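Local coordinates for epidermal growth factor receptor pathway substrate 8-like protein 1 (PDB 2CY4), which probably binds short peptide motifs of partner proteins through its phosphotyrosine-binding domain, in signalling downstream of growth-factor receptors, at residues A[18-23]-A[106-111]; A[50-55]-A[63-68]; A[80-85]-A[93-98]. All coordinates share one frame; numbering follows the deposited sequence.

Interaction 1 (A[18-23]-A[106-111]); sequences TFCLGE and QPDVHF
V109 packs against one face of the F19 ring and beside L21, and these two side chains grip it from different directions. Its CB lies over that face of the F19 ring, 3.9 Å from the centroid and offset toward the rim, a CH-pi contact. The phenyl reaches this place because CG of F19 stands between its own N and carbonyl carbon (chi1 56°). L21 crosses V109 at about a right angle, and its CD2 presses tightly on V109 CG2 at 3.5 Å. Were F19 an alanine, V109 would probably lose its aromatic cover and K36 its cation-pi partner. Between the two backbones, V109 N meets F19 O at 2.8 Å and F19 N returns to V109 O; farther along, L21 N bonds to P107 O at 3.0 Å, almost straight (177°). The other face carries T18, C20, D108 and H110. T18 OG1 lies in the plane of the imidazole at its edge, 2.7 Å from H110 ND1, and also bonds to H15. C20 forms a disulfide with C20 of the second subunit, whose R104 makes a salt bridge with D108. Antiparallel pairing of first and last strands in this way is characteristic of the PH-like fold of phosphotyrosine-binding domains.

Interaction 2 (A[50-55]-A[63-68]); sequences EMLLRV and LDPVSK
K68 and P65, whose side chains both pack against L52, are held together by a 2.6 Å hydrogen bond from K68 NZ to P65 O, directed nearly along the C=O axis. The bond ties down the turn that leaves strand 59-63, part of the antiparallel sheet of this PH-like fold. At its start D64 forms an Asx motif: OD1 takes the backbone N of S67 on its anti side at 2.8 Å. Just before the turn, L63 ends its strand as an antiparallel hydrogen-bonded partner of L52. L52 N points straight at L63 O (2.9 Å, 177°), and L63 N returns a bond to L52 O. Beyond the pair, the pyrrolidine of P65 wedges between two side chains: its CB touches L52 CD1 at 3.6 Å, while its CG meets the aliphatic CG of E50 at 3.8 Å. L52 CD2 reaches past the ring toward D64 O and K68 CE, so this leucine underlies much of the turn. On the same face R54 starts out extended from its backbone and bends at chi3 (-59°), which brings its flat end back across L63. There CD1 of L63 lies over one face of the R54 guanidinium, offset toward the rim, and L63 CD2 approaches R54 NH2 to 3.8 Å.

Interaction 3 (A[80-85]-A[93-98]); sequences VRCDAV and SLLLLV
R81 with V98, D83 with L96 and V85 with L94 are the hydrogen-bonded pairs that lock these antiparallel strands together. The middle pair is close, L96 N reaching D83 O at 2.7 Å and 178°, and V85 O accepts equally closely from L94 N. At the open end of the hairpin V80 and R81 both face V98, a classic beta bulge: V98 O takes V80 N at 2.7 Å and R81 N only weakly, at 3.3 Å. CA-H...O contacts fill the spaces between, as from C82 CA to L96 O at 3.2 Å. Strand 79-85 is the fifth strand of the domain and outermost in its sheet; in phosphotyrosine-binding domains, peptides typically add to the edge of the corresponding strand beside the C-terminal helix. The charged contact runs along this strand: R81 grips D83 side-on, NE to OD1 at 2.8 Å and NH2 to OD2, OD2 being met from above the carboxylate plane. Apolar contacts divide between the faces. Beside the salt bridge, V98 CG2 touches R81 CG at 3.5 Å, and V85 CG2 packs on L96 CB. On the face turned to helix 119-133, SG of C82 is anti to its own N (chi1 -177°) and therefore reaches across to L95 CD1, at 3.6 Å.

Overall arrangement
From the N terminus, strand 9-20 ends within 18-23, whose partner 106-111 lies far ahead in sequence; interaction 1 thus closes a loop holding most of the domain. Interactions 2 and 3 follow one another within that loop without crossing: interaction 2 spans a seven-residue gap that includes most of strand 59-63, interaction 3 the strand-free loop of its hairpin. Strand 9-20 links interaction 1 to interaction 2 as the sheet neighbour of strand 49-55. On its other side strand 108-113 joins interaction 3, where H110 N probably bonds to L97 O and V109 packs on L96. Interactions 2 and 3, although distant in strand order, meet where L53 CD1 touches L95 CD2, beside I122 of helix 119-133.

Interaction 1 (A[18-23]-A[106-111])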
loop_
_atom_site.group_PDB
_atom_site.type_symbol
_atom_site.label_atom_id
_atom_site.label_comp_id
_atom_site.label_asym_id
_atom_site.label_seq_id
_atom_site.Cartn_x
_atom_site.Cartn_y
_atom_site.Cartn_z
ATOM N N THR A 18 -0.048 6.695 6.982
ATOM C CA THR A 18 -0.312 6.462 5.560
ATOM C C THR A 18 -1.842 6.228 5.508
ATOM O O THR A 18 -2.346 5.413 6.280
ATOM C CB THR A 18 0.416 5.220 4.958
ATOM O OG1 THR A 18 1.799 5.588 4.816
ATOM C CG2 THR A 18 -0.161 4.875 3.439
ATOM N N PHE A 19 -2.620 7.001 4.723
ATOM C CA PHE A 19 -4.060 6.650 4.606
ATOM C C PHE A 19 -4.482 6.879 3.146
ATOM O O PHE A 19 -3.848 7.664 2.397
ATOM C CB PHE A 19 -4.978 7.471 5.569
ATOM C CG PHE A 19 -4.853 8.994 5.428
ATOM C CD1 PHE A 19 -5.542 9.667 4.409
ATOM C CD2 PHE A 19 -4.103 9.751 6.342
ATOM C CE1 PHE A 19 -5.506 11.054 4.281
ATOM C CE2 PHE A 19 -4.052 11.146 6.239
ATOM C CZ PHE A 19 -4.774 11.809 5.174
ATOM N N CYS A 20 -5.536 6.183 2.732
ATOM C CA CYS A 20 -6.029 6.321 1.366
ATOM C C CYS A 20 -6.974 7.486 1.205
ATOM O O CYS A 20 -7.656 7.858 2.149
ATOM C CB CYS A 20 -6.818 5.068 0.943
ATOM S SG CYS A 20 -6.022 3.631 1.673
ATOM N N LEU A 21 -6.984 8.039 -0.008
ATOM C CA LEU A 21 -7.917 9.060 -0.423
ATOM C C LEU A 21 -9.026 8.279 -1.170
ATOM O O LEU A 21 -8.910 7.997 -2.377
ATOM C CB LEU A 21 -7.226 10.015 -1.390
ATOM C CG LEU A 21 -6.056 10.772 -0.726
ATOM C CD1 LEU A 21 -5.309 11.642 -1.750
ATOM C CD2 LEU A 21 -6.560 11.611 0.428
ATOM N N GLY A 22 -10.086 7.919 -0.455
ATOM C CA GLY A 22 -11.186 7.217 -1.085
ATOM C C GLY A 22 -11.976 8.225 -1.860
ATOM O O GLY A 22 -11.486 9.316 -2.136
ATOM N N GLU A 23 -13.185 7.862 -2.251
ATOM C CA GLU A 23 -14.023 8.829 -2.947
ATOM C C GLU A 23 -15.040 9.373 -1.931
ATOM O O GLU A 23 -15.704 10.389 -2.173
ATOM C CB GLU A 23 -14.714 8.195 -4.170
ATOM C CG GLU A 23 -13.750 7.786 -5.299
ATOM C CD GLU A 23 -14.470 7.480 -6.628
ATOM O OE1 GLU A 23 -15.567 6.872 -6.591
ATOM O OE2 GLU A 23 -13.942 7.830 -7.713
ATOM N N GLN A 106 -6.831 3.567 -5.311
ATOM C CA GLN A 106 -6.889 4.934 -4.874
ATOM C C GLN A 106 -5.488 5.459 -4.536
ATOM O O GLN A 106 -4.557 4.700 -4.314
ATOM C CB GLN A 106 -7.783 5.019 -3.648
ATOM C CG GLN A 106 -9.237 4.426 -3.801
ATOM C CD GLN A 106 -9.680 3.236 -2.812
ATOM O OE1 GLN A 106 -8.903 2.359 -2.381
ATOM N NE2 GLN A 106 -10.960 3.213 -2.502
ATOM N N PRO A 107 -5.315 6.776 -4.564
ATOM C CA PRO A 107 -3.996 7.313 -4.217
ATOM C C PRO A 107 -3.896 7.357 -2.653
ATOM O O PRO A 107 -4.897 7.152 -1.928
ATOM C CB PRO A 107 -3.984 8.691 -4.950
ATOM C CG PRO A 107 -5.426 9.088 -4.977
ATOM C CD PRO A 107 -6.169 7.786 -5.234
ATOM N N ASP A 108 -2.690 7.556 -2.141
ATOM C CA ASP A 108 -2.457 7.585 -0.684
ATOM C C ASP A 108 -1.782 8.873 -0.230
ATOM O O ASP A 108 -0.980 9.472 -0.936
ATOM C CB ASP A 108 -1.477 6.485 -0.245
ATOM C CG ASP A 108 -1.987 5.122 -0.515
ATOM O OD1 ASP A 108 -3.094 4.894 0.033
ATOM O OD2 ASP A 108 -1.295 4.333 -1.252
ATOM N N VAL A 109 -2.046 9.219 1.014
ATOM C CA VAL A 109 -1.382 10.358 1.614
ATOM C C VAL A 109 -0.369 9.834 2.643
ATOM O O VAL A 109 -0.704 8.945 3.441
ATOM C CB VAL A 109 -2.356 11.196 2.403
ATOM C CG1 VAL A 109 -1.569 12.188 3.345
ATOM C CG2 VAL A 109 -3.239 11.926 1.434
ATOM N N HIS A 110 0.849 10.378 2.669
ATOM C CA HIS A 110 1.819 9.926 3.685
ATOM C C HIS A 110 2.348 11.137 4.409
ATOM O O HIS A 110 2.675 12.122 3.761
ATOM C CB HIS A 110 3.063 9.271 3.098
ATOM C CG HIS A 110 2.817 8.147 2.137
ATOM N ND1 HIS A 110 2.514 6.861 2.559
ATOM C CD2 HIS A 110 2.769 8.114 0.795
ATOM C CE1 HIS A 110 2.280 6.100 1.514
ATOM N NE2 HIS A 110 2.419 6.826 0.419
ATOM N N PHE A 111 2.366 11.108 5.735
ATOM C CA PHE A 111 3.023 12.180 6.498
ATOM C C PHE A 111 4.257 11.652 7.219
ATOM O O PHE A 111 4.208 10.597 7.884
ATOM C CB PHE A 111 2.100 12.776 7.537
ATOM C CG PHE A 111 1.077 13.721 6.962
ATOM C CD1 PHE A 111 1.476 15.023 6.614
ATOM C CD2 PHE A 111 -0.282 13.382 6.896
ATOM C CE1 PHE A 111 0.545 16.032 6.245
ATOM C CE2 PHE A 111 -1.239 14.367 6.528
ATOM C CZ PHE A 111 -0.832 15.697 6.217
#

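Interaction 2 (A[50-55]-A[63-68])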
loop_
_atom_site.group_PDB
_atom_site.type_symbol
_atom_site.label_atom_id
_atom_site.label_comp_id
_atom_site.label_asym_id
_atom_site.label_seq_id
_atom_site.Cartn_x
_atom_site.Cartn_y
_atom_site.Cartn_z
ATOM N N GLU A 50 10.523 5.135 12.778
ATOM C CA GLU A 50 11.728 5.612 12.111
ATOM C C GLU A 50 11.871 4.907 10.788
ATOM O O GLU A 50 11.680 3.688 10.696
ATOM C CB GLU A 50 13.017 5.372 12.938
ATOM C CG GLU A 50 14.218 6.070 12.221
ATOM C CD GLU A 50 15.536 6.004 12.995
ATOM O OE1 GLU A 50 15.811 4.933 13.595
ATOM O OE2 GLU A 50 16.284 7.020 12.984
HETATM N N MSE A 51 12.275 5.641 9.755
HETATM C CA MSE A 51 12.376 5.013 8.447
HETATM C C MSE A 51 13.463 5.727 7.668
HETATM O O MSE A 51 13.764 6.886 7.948
HETATM C CB MSE A 51 11.024 5.217 7.679
HETATM C CG MSE A 51 10.276 3.987 7.352
HETATM SE SE MSE A 51 8.649 4.330 6.459
HETATM C CE MSE A 51 7.467 3.326 7.618
ATOM N N LEU A 52 14.013 5.037 6.672
ATOM C CA LEU A 52 14.956 5.601 5.762
ATOM C C LEU A 52 14.165 6.022 4.490
ATOM O O LEU A 52 13.310 5.265 3.956
ATOM C CB LEU A 52 15.936 4.550 5.419
ATOM C CG LEU A 52 17.244 4.501 6.147
ATOM C CD1 LEU A 52 17.087 4.865 7.572
ATOM C CD2 LEU A 52 17.822 3.065 5.943
ATOM N N LEU A 53 14.351 7.264 4.063
ATOM C CA LEU A 53 13.648 7.733 2.861
ATOM C C LEU A 53 14.734 8.028 1.854
ATOM O O LEU A 53 15.522 8.931 2.043
ATOM C CB LEU A 53 12.769 8.966 3.159
ATOM C CG LEU A 53 11.836 9.434 2.024
ATOM C CD1 LEU A 53 10.711 10.313 2.561
ATOM C CD2 LEU A 53 12.634 10.201 0.963
ATOM N N ARG A 54 14.725 7.289 0.755
ATOM C CA ARG A 54 15.753 7.390 -0.256
ATOM C C ARG A 54 15.188 7.986 -1.514
ATOM O O ARG A 54 14.130 7.596 -1.938
ATOM C CB ARG A 54 16.303 5.981 -0.547
ATOM C CG ARG A 54 17.336 5.909 -1.679
ATOM C CD ARG A 54 17.818 4.478 -1.808
ATOM N NE ARG A 54 18.406 4.018 -0.547
ATOM C CZ ARG A 54 18.774 2.753 -0.298
ATOM N NH1 ARG A 54 18.610 1.820 -1.231
ATOM N NH2 ARG A 54 19.290 2.411 0.888
ATOM N N VAL A 55 15.908 8.945 -2.093
ATOM C CA VAL A 55 15.491 9.623 -3.332
ATOM C C VAL A 55 16.580 9.323 -4.380
ATOM O O VAL A 55 17.797 9.576 -4.182
ATOM C CB VAL A 55 15.439 11.160 -3.102
ATOM C CG1 VAL A 55 14.925 11.918 -4.314
ATOM C CG2 VAL A 55 14.548 11.478 -1.895
ATOM N N LEU A 63 12.684 2.426 3.542
ATOM C CA LEU A 63 13.423 1.260 4.053
ATOM C C LEU A 63 13.535 1.235 5.565
ATOM O O LEU A 63 13.331 2.260 6.244
ATOM C CB LEU A 63 14.853 1.214 3.509
ATOM C CG LEU A 63 15.071 1.319 2.005
ATOM C CD1 LEU A 63 15.392 2.697 1.607
ATOM C CD2 LEU A 63 16.173 0.413 1.602
ATOM N N ASP A 64 13.856 0.048 6.081
ATOM C CA ASP A 64 13.987 -0.152 7.507
ATOM C C ASP A 64 15.386 0.251 7.827
ATOM O O ASP A 64 16.311 -0.176 7.161
ATOM C CB ASP A 64 13.710 -1.584 7.847
ATOM C CG ASP A 64 13.552 -1.782 9.334
ATOM O OD1 ASP A 64 14.584 -2.020 10.026
ATOM O OD2 ASP A 64 12.389 -1.665 9.792
ATOM N N PRO A 65 15.557 1.135 8.825
ATOM C CA PRO A 65 16.873 1.619 9.213
ATOM C C PRO A 65 17.715 0.462 9.682
ATOM O O PRO A 65 18.886 0.376 9.359
ATOM C CB PRO A 65 16.577 2.626 10.326
ATOM C CG PRO A 65 15.157 3.011 10.136
ATOM C CD PRO A 65 14.520 1.666 9.718
ATOM N N VAL A 66 17.089 -0.450 10.404
ATOM C CA VAL A 66 17.777 -1.625 10.922
ATOM C C VAL A 66 18.019 -2.668 9.839
ATOM O O VAL A 66 19.141 -2.825 9.372
ATOM C CB VAL A 66 16.966 -2.277 12.049
ATOM C CG1 VAL A 66 17.867 -3.218 12.861
ATOM C CG2 VAL A 66 16.351 -1.196 12.935
ATOM N N SER A 67 16.965 -3.374 9.441
ATOM C CA SER A 67 17.076 -4.408 8.413
ATOM C C SER A 67 17.712 -3.878 7.135
ATOM O O SER A 67 18.612 -4.503 6.580
ATOM C CB SER A 67 15.700 -5.015 8.105
ATOM O OG SER A 67 14.890 -4.171 7.317
ATOM N N LYS A 68 17.249 -2.716 6.680
ATOM C CA LYS A 68 17.774 -2.076 5.471
ATOM C C LYS A 68 17.053 -2.617 4.288
ATOM O O LYS A 68 17.524 -2.504 3.163
ATOM C CB LYS A 68 19.267 -2.328 5.270
ATOM C CG LYS A 68 20.120 -1.095 5.325
ATOM C CD LYS A 68 20.091 -0.511 6.720
ATOM C CE LYS A 68 21.038 0.618 6.858
ATOM N NZ LYS A 68 21.180 0.959 8.291
#

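Interaction 3 (A[80-85]-A[93-98])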
loop_
_atom_site.group_PDB
_atom_site.type_symbol
_atom_site.label_atom_id
_atom_site.label_comp_id
_atom_site.label_asym_id
_atom_site.label_seq_id
_atom_site.Cartn_x
_atom_site.Cartn_y
_atom_site.Cartn_z
ATOM N N VAL A 80 2.360 12.050 -6.905
ATOM C CA VAL A 80 1.424 13.096 -7.321
ATOM C C VAL A 80 1.944 14.420 -6.874
ATOM O O VAL A 80 1.973 15.380 -7.657
ATOM C CB VAL A 80 0.005 12.863 -6.700
ATOM C CG1 VAL A 80 -0.930 14.043 -7.043
ATOM C CG2 VAL A 80 -0.617 11.475 -7.216
ATOM N N ARG A 81 2.365 14.493 -5.621
ATOM C CA ARG A 81 2.886 15.760 -5.151
ATOM C C ARG A 81 3.687 15.524 -3.885
ATOM O O ARG A 81 3.524 14.495 -3.248
ATOM C CB ARG A 81 1.738 16.722 -4.816
ATOM C CG ARG A 81 0.895 16.338 -3.575
ATOM C CD ARG A 81 -0.293 17.298 -3.453
ATOM N NE ARG A 81 0.123 18.608 -2.954
ATOM C CZ ARG A 81 -0.637 19.685 -2.868
ATOM N NH1 ARG A 81 -1.918 19.631 -3.247
ATOM N NH2 ARG A 81 -0.113 20.840 -2.427
ATOM N N CYS A 82 4.461 16.521 -3.472
ATOM C CA CYS A 82 5.329 16.435 -2.288
ATOM C C CYS A 82 5.405 17.861 -1.726
ATOM O O CYS A 82 5.732 18.799 -2.482
ATOM C CB CYS A 82 6.722 15.908 -2.718
ATOM S SG CYS A 82 7.763 15.734 -1.237
ATOM N N ASP A 83 5.111 18.052 -0.429
ATOM C CA ASP A 83 5.120 19.379 0.149
ATOM C C ASP A 83 5.649 19.321 1.549
ATOM O O ASP A 83 5.595 18.302 2.207
ATOM C CB ASP A 83 3.690 19.947 0.257
ATOM C CG ASP A 83 2.918 19.857 -1.049
ATOM O OD1 ASP A 83 2.455 18.757 -1.440
ATOM O OD2 ASP A 83 2.797 20.894 -1.694
ATOM N N ALA A 84 6.087 20.472 2.006
ATOM C CA ALA A 84 6.542 20.677 3.382
ATOM C C ALA A 84 5.295 21.450 3.949
ATOM O O ALA A 84 4.900 22.517 3.503
ATOM C CB ALA A 84 7.905 21.502 3.398
ATOM N N VAL A 85 4.675 20.896 4.975
ATOM C CA VAL A 85 3.434 21.444 5.436
ATOM C C VAL A 85 3.518 21.663 6.917
ATOM O O VAL A 85 3.958 20.787 7.694
ATOM C CB VAL A 85 2.244 20.364 5.192
ATOM C CG1 VAL A 85 0.963 20.769 5.935
ATOM C CG2 VAL A 85 1.917 20.167 3.693
ATOM N N SER A 93 7.615 21.629 10.364
ATOM C CA SER A 93 6.963 21.191 9.145
ATOM C C SER A 93 7.001 19.665 8.996
ATOM O O SER A 93 7.919 18.960 9.456
ATOM C CB SER A 93 7.615 21.816 7.905
ATOM O OG SER A 93 7.099 23.103 7.692
ATOM N N LEU A 94 5.974 19.175 8.321
ATOM C CA LEU A 94 5.832 17.769 8.059
ATOM C C LEU A 94 6.056 17.563 6.599
ATOM O O LEU A 94 5.815 18.463 5.811
ATOM C CB LEU A 94 4.415 17.278 8.447
ATOM C CG LEU A 94 4.056 17.266 9.950
ATOM C CD1 LEU A 94 2.603 16.729 10.050
ATOM C CD2 LEU A 94 5.057 16.355 10.853
ATOM N N LEU A 95 6.613 16.410 6.233
ATOM C CA LEU A 95 6.767 16.139 4.807
ATOM C C LEU A 95 5.450 15.421 4.348
ATOM O O LEU A 95 5.082 14.382 4.934
ATOM C CB LEU A 95 7.963 15.210 4.552
ATOM C CG LEU A 95 8.100 14.801 3.061
ATOM C CD1 LEU A 95 8.620 15.983 2.288
ATOM C CD2 LEU A 95 9.085 13.693 2.850
ATOM N N LEU A 96 4.745 15.966 3.352
ATOM C CA LEU A 96 3.516 15.352 2.829
ATOM C C LEU A 96 3.871 14.751 1.446
ATOM O O LEU A 96 4.510 15.372 0.628
ATOM C CB LEU A 96 2.393 16.405 2.700
ATOM C CG LEU A 96 1.273 15.994 1.717
ATOM C CD1 LEU A 96 0.431 14.918 2.300
ATOM C CD2 LEU A 96 0.323 17.146 1.543
ATOM N N LEU A 97 3.519 13.517 1.219
ATOM C CA LEU A 97 3.812 12.854 -0.054
ATOM C C LEU A 97 2.465 12.249 -0.460
ATOM O O LEU A 97 1.800 11.551 0.338
ATOM C CB LEU A 97 4.805 11.706 0.197
ATOM C CG LEU A 97 6.138 11.679 -0.529
ATOM C CD1 LEU A 97 6.666 10.219 -0.334
ATOM C CD2 LEU A 97 5.947 11.998 -2.085
ATOM N N VAL A 98 2.073 12.508 -1.684
ATOM C CA VAL A 98 0.861 11.935 -2.184
ATOM C C VAL A 98 1.316 11.024 -3.345
ATOM O O VAL A 98 2.007 11.470 -4.289
ATOM C CB VAL A 98 -0.136 12.994 -2.724
ATOM C CG1 VAL A 98 -1.388 12.226 -3.275
ATOM C CG2 VAL A 98 -0.654 13.845 -1.602
#